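Local atomic coordinates of transcription factor SPN1 (Saccharomyces cerevisiae, PDB entry 3NFQ), a protein that takes part in regulating transcription by RNA polymerase II and interacts with SPT6; this chain is the conserved central domain of the protein. Residues A[20-25]-A[75-80]; A[94-99]-A[135-140]. All coordinates share one frame; numbering follows the deposited sequence.

Contact 1: A[20-25]-A[75-80]; sequences RLKDEM and NNLLQS
Lys22 reaches from helix 10-42 to the turn that leads into helix 77-85. Its chain is fully extended, with CG anti to the backbone N (chi1 -179°), and this carries the ammonium group out to Asn75. Lys22 NZ donates to the backbone O of Asn75 at 3.1 Å. The donor is tilted 25° from the carbonyl plane. A water accepts from Lys22 NZ at 3.0 Å and donates to Asn76 OD1, so the same ammonium group also reaches the next residue of the turn through this water. The methylene Lys22 CE lies 3.5 Å from Asn76 O.

Leu77 packs against the start of this lysine chain. One branch, Leu77 CD1, sits 3.6 Å from Lys22 CA and also meets Lys22 CB. The other branch, Leu77 CD2, touches CD2 of Leu21 at 3.9 Å. The selenium of Met25, a selenomethionine, lies 4.0 Å from Leu77 CD1, and the two side chains cross at about a right angle. Met25 CB also packs on Ser80 CB. Ser80 OG lies 3.2 Å from Lys22 O, where a side chain of helix 77-85 meets the backbone of helix 10-42.

Further out, Ile18 and Ile72 pack on Leu77. Leu55 and Val59 of helix 51-63 pack on Met25, while Val62 packs on Leu21. Trp84 NE1 donates to Met25 O, a further link between helices 10-42 and 77-85. The turn follows helix 69-74 directly: Asn75 is the first residue to leave helical geometry, and Asn76 has positive phi. This is helix-to-helix packing in an all-helical domain, with a lysine fastening an interhelical turn to the long N-terminal helix.

Contact 2: A[94-99]-A[135-140]; sequences PSFEIQ and EAQLAR
Phe96 and Leu138 meet where two helices begin close together. The nearest backbone pairs are Phe96 with Glu135, 8.4 Å between CA atoms, and Gln99 with Leu138, 7.8 Å between CA atoms. Ser95 is the N-cap of helix 96-107, and its OG accepts from Ile98 N. Glu135 holds the N-cap position of helix 136-149.

No direct hydrogen bond joins the segments. Phe96 has CG anti to its own N (chi1 -177°), which turns the ring toward the other helix. Phe96 CE1 touches Leu138 CD1 at 3.6 Å and Glu135 CG at 3.8 Å, both obliquely to the ring. The amide of Gln137 comes to the ring edge, with its plane 75° from the ring.

Leu138 CD1 also packs against Gln99, 3.6 Å from Gln99 OE1. The Gln99 amide is held at both ends. NE2 donates to Pro94 O, nearly straight at 167°. Gln99 OE1 accepts from a water at 2.7 Å, and this water accepts from Glu135 N, so it bridges the two helix starts. Tyr128 of helix 121-130 packs on Gln99 and Pro94. Packing of helix 96-107 on helix 136-149 is consistent with the helical bundle of the TFIIS N-terminal family.

How the contacts relate
The long helix 10-42 comes first and supplies one side of contact 1. The chain then runs through helices 51-63 and 69-74 before residues 75-80 return to it, closing a loop of 49 residues. Helix 77-85 leads on to helix 96-107, whose start opens contact 2. The rest of helix 96-107 and helices 113-119 and 121-130 make up most of the second loop, of 35 residues, which closes at helix 136-149. The loops follow in series and neither nest nor cross. The centres of contact 1 and contact 2 are about 21 Å apart, on opposite sides of the chain's centre. Contact 1 ties helix 10-42 to the start of helix 77-85; contact 2 joins helix 136-149, the last, to helix 96-107. Helix 51-63 packs near both.

Contact 1: A[20-25]-A[75-80]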
# COMPACT_ATOMS: atom_id res chain seq x y z
N ARG A 20 11.85 -9.37 0.30
CA ARG A 20 11.43 -10.02 -0.93
C ARG A 20 9.99 -9.69 -1.32
O ARG A 20 9.68 -9.57 -2.49
CB ARG A 20 11.52 -11.53 -0.80
CG ARG A 20 12.90 -12.08 -1.02
CD ARG A 20 12.84 -13.60 -1.21
NE ARG A 20 14.10 -14.22 -0.76
CZ ARG A 20 15.01 -14.78 -1.57
NH1 ARG A 20 14.82 -14.81 -2.89
NH2 ARG A 20 16.11 -15.30 -1.05
N LEU A 21 9.10 -9.56 -0.34
CA LEU A 21 7.74 -9.12 -0.65
C LEU A 21 7.77 -7.66 -1.10
O LEU A 21 7.12 -7.27 -2.05
CB LEU A 21 6.87 -9.29 0.60
CG LEU A 21 5.42 -8.85 0.43
CD1 LEU A 21 4.72 -9.73 -0.60
CD2 LEU A 21 4.73 -8.90 1.79
N LYS A 22 8.59 -6.88 -0.44
CA LYS A 22 8.74 -5.49 -0.79
C LYS A 22 9.13 -5.38 -2.27
O LYS A 22 8.45 -4.72 -3.06
CB LYS A 22 9.76 -4.89 0.15
CG LYS A 22 10.02 -3.47 -0.06
CD LYS A 22 10.86 -2.95 1.11
CE LYS A 22 11.26 -1.51 0.88
NZ LYS A 22 12.39 -1.22 1.80
N ASP A 23 10.16 -6.11 -2.67
CA ASP A 23 10.56 -6.18 -4.09
C ASP A 23 9.49 -6.71 -4.99
O ASP A 23 9.28 -6.19 -6.07
CB ASP A 23 11.80 -7.09 -4.29
CG ASP A 23 13.08 -6.58 -3.58
OD1 ASP A 23 13.21 -5.36 -3.33
OD2 ASP A 23 13.99 -7.44 -3.32
N GLU A 24 8.82 -7.81 -4.61
CA GLU A 24 7.76 -8.30 -5.46
C GLU A 24 6.65 -7.28 -5.66
O GLU A 24 6.03 -7.24 -6.72
CB GLU A 24 7.10 -9.53 -4.85
CG GLU A 24 8.02 -10.77 -4.75
CD GLU A 24 8.18 -11.48 -6.09
OE1 GLU A 24 7.23 -11.42 -6.91
OE2 GLU A 24 9.26 -12.10 -6.33
N MSE A 25 6.32 -6.54 -4.59
CA MSE A 25 5.25 -5.53 -4.72
C MSE A 25 5.67 -4.46 -5.68
O MSE A 25 4.86 -3.97 -6.50
CB MSE A 25 4.91 -4.95 -3.33
CG MSE A 25 4.20 -5.95 -2.50
SE MSE A 25 3.71 -5.04 -0.76
CE MSE A 25 2.17 -4.00 -1.48
N ASN A 75 11.37 -2.88 8.23
CA ASN A 75 11.91 -2.95 6.86
C ASN A 75 11.24 -2.06 5.80
O ASN A 75 11.44 -2.28 4.60
CB ASN A 75 11.90 -4.40 6.40
CG ASN A 75 12.85 -5.23 7.24
OD1 ASN A 75 12.43 -5.91 8.19
ND2 ASN A 75 14.13 -5.08 6.98
N ASN A 76 10.44 -1.09 6.24
CA ASN A 76 9.80 -0.12 5.37
C ASN A 76 8.96 -0.77 4.28
O ASN A 76 8.89 -0.27 3.15
CB ASN A 76 10.88 0.80 4.75
CG ASN A 76 10.34 2.15 4.26
OD1 ASN A 76 11.00 2.85 3.49
ND2 ASN A 76 9.16 2.53 4.74
N LEU A 77 8.31 -1.89 4.59
CA LEU A 77 7.35 -2.43 3.66
C LEU A 77 6.22 -1.43 3.34
O LEU A 77 5.64 -1.45 2.25
CB LEU A 77 6.78 -3.72 4.22
CG LEU A 77 5.86 -4.54 3.30
CD1 LEU A 77 6.56 -5.04 2.04
CD2 LEU A 77 5.24 -5.75 4.07
N LEU A 78 5.91 -0.54 4.26
CA LEU A 78 4.86 0.47 3.97
C LEU A 78 5.18 1.35 2.76
O LEU A 78 4.32 1.93 2.14
CB LEU A 78 4.59 1.29 5.22
CG LEU A 78 3.94 0.59 6.39
CD1 LEU A 78 3.62 1.60 7.55
CD2 LEU A 78 2.69 -0.10 5.88
N GLN A 79 6.45 1.40 2.38
CA GLN A 79 6.81 2.13 1.16
C GLN A 79 6.15 1.50 -0.05
O GLN A 79 5.68 2.18 -0.94
CB GLN A 79 8.33 2.10 0.94
CG GLN A 79 8.72 3.23 -0.05
CD GLN A 79 10.21 3.23 -0.29
OE1 GLN A 79 10.87 4.27 -0.16
NE2 GLN A 79 10.74 2.06 -0.58
N SER A 80 6.25 0.19 -0.14
CA SER A 80 5.60 -0.53 -1.23
C SER A 80 4.07 -0.45 -1.16
O SER A 80 3.44 -0.40 -2.20
CB SER A 80 6.01 -1.99 -1.21
OG SER A 80 7.40 -2.14 -1.50
O HOH W 1 13.48 1.54 2.28

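Contact 2: A[94-99]-A[135-140]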
# COMPACT_ATOMS: atom_id res chain seq x y z
N PRO A 94 -5.74 3.21 -7.72
CA PRO A 94 -5.93 1.76 -8.02
C PRO A 94 -7.37 1.38 -7.82
O PRO A 94 -8.21 2.17 -7.40
CB PRO A 94 -5.05 1.07 -6.97
CG PRO A 94 -5.03 2.11 -5.75
CD PRO A 94 -4.97 3.45 -6.49
N SER A 95 -7.68 0.09 -8.06
CA SER A 95 -9.04 -0.32 -7.97
C SER A 95 -9.53 -0.22 -6.53
O SER A 95 -8.74 -0.24 -5.56
CB SER A 95 -9.09 -1.79 -8.42
OG SER A 95 -8.43 -2.63 -7.49
N PHE A 96 -10.86 -0.20 -6.39
CA PHE A 96 -11.49 -0.21 -5.11
C PHE A 96 -11.02 -1.40 -4.28
O PHE A 96 -10.79 -1.27 -3.07
CB PHE A 96 -13.03 -0.31 -5.26
CG PHE A 96 -13.75 -0.27 -3.94
CD1 PHE A 96 -13.85 0.92 -3.25
CD2 PHE A 96 -14.29 -1.41 -3.35
CE1 PHE A 96 -14.53 1.01 -2.03
CE2 PHE A 96 -14.93 -1.34 -2.09
CZ PHE A 96 -15.06 -0.11 -1.44
N GLU A 97 -10.92 -2.58 -4.91
CA GLU A 97 -10.50 -3.76 -4.17
C GLU A 97 -9.10 -3.67 -3.56
O GLU A 97 -8.89 -4.10 -2.43
CB GLU A 97 -10.53 -4.99 -5.11
CG GLU A 97 -11.98 -5.37 -5.46
CD GLU A 97 -12.70 -4.41 -6.44
OE1 GLU A 97 -12.03 -3.77 -7.30
OE2 GLU A 97 -13.95 -4.35 -6.37
N ILE A 98 -8.17 -3.04 -4.29
CA ILE A 98 -6.83 -2.79 -3.74
C ILE A 98 -6.88 -1.74 -2.60
O ILE A 98 -6.25 -1.90 -1.55
CB ILE A 98 -5.86 -2.38 -4.86
CG1 ILE A 98 -5.35 -3.61 -5.60
CG2 ILE A 98 -4.60 -1.53 -4.22
CD1 ILE A 98 -4.84 -3.28 -6.95
N GLN A 99 -7.66 -0.67 -2.80
CA GLN A 99 -7.75 0.36 -1.76
C GLN A 99 -8.33 -0.24 -0.49
O GLN A 99 -7.77 -0.09 0.57
CB GLN A 99 -8.65 1.50 -2.19
CG GLN A 99 -8.20 2.28 -3.46
CD GLN A 99 -9.20 3.36 -3.84
OE1 GLN A 99 -9.73 4.04 -2.97
NE2 GLN A 99 -9.45 3.53 -5.13
N GLU A 135 -14.17 6.69 -2.41
CA GLU A 135 -15.43 6.38 -1.76
C GLU A 135 -15.44 6.83 -0.33
O GLU A 135 -14.45 6.69 0.36
CB GLU A 135 -15.62 4.88 -1.82
CG GLU A 135 -15.88 4.40 -3.24
CD GLU A 135 -17.09 5.13 -3.89
OE1 GLU A 135 -18.17 5.16 -3.25
OE2 GLU A 135 -16.94 5.69 -5.00
N ALA A 136 -16.56 7.39 0.14
CA ALA A 136 -16.59 7.99 1.47
C ALA A 136 -16.13 7.09 2.53
O ALA A 136 -15.44 7.52 3.46
CB ALA A 136 -18.00 8.55 1.80
N GLN A 137 -16.47 5.79 2.47
CA GLN A 137 -16.09 4.96 3.58
C GLN A 137 -14.55 4.87 3.71
O GLN A 137 -14.03 4.80 4.81
CB GLN A 137 -16.69 3.53 3.51
CG GLN A 137 -15.91 2.73 2.51
CD GLN A 137 -16.58 1.44 2.04
OE1 GLN A 137 -16.20 0.33 2.47
NE2 GLN A 137 -17.54 1.57 1.09
N LEU A 138 -13.83 4.91 2.59
CA LEU A 138 -12.38 4.83 2.63
C LEU A 138 -11.76 6.18 2.98
O LEU A 138 -10.77 6.19 3.68
CB LEU A 138 -11.81 4.31 1.29
CG LEU A 138 -12.27 2.86 0.99
CD1 LEU A 138 -11.67 2.45 -0.35
CD2 LEU A 138 -11.71 1.97 2.07
N ALA A 139 -12.36 7.28 2.55
CA ALA A 139 -11.85 8.62 2.86
C ALA A 139 -11.91 8.86 4.37
O ALA A 139 -10.96 9.37 4.99
CB ALA A 139 -12.64 9.71 2.08
N ARG A 140 -13.01 8.40 4.99
CA ARG A 140 -13.18 8.56 6.44
C ARG A 140 -12.28 7.64 7.22
O ARG A 140 -11.79 7.97 8.27
CB ARG A 140 -14.66 8.34 6.79
CG ARG A 140 -15.57 9.41 6.23
CD ARG A 140 -15.18 10.87 6.68
NE ARG A 140 -15.20 11.60 5.44
CZ ARG A 140 -14.14 12.09 4.78
NH1 ARG A 140 -12.89 12.10 5.27
NH2 ARG A 140 -14.37 12.62 3.61
O HOH W 2 -12.39 4.49 -3.45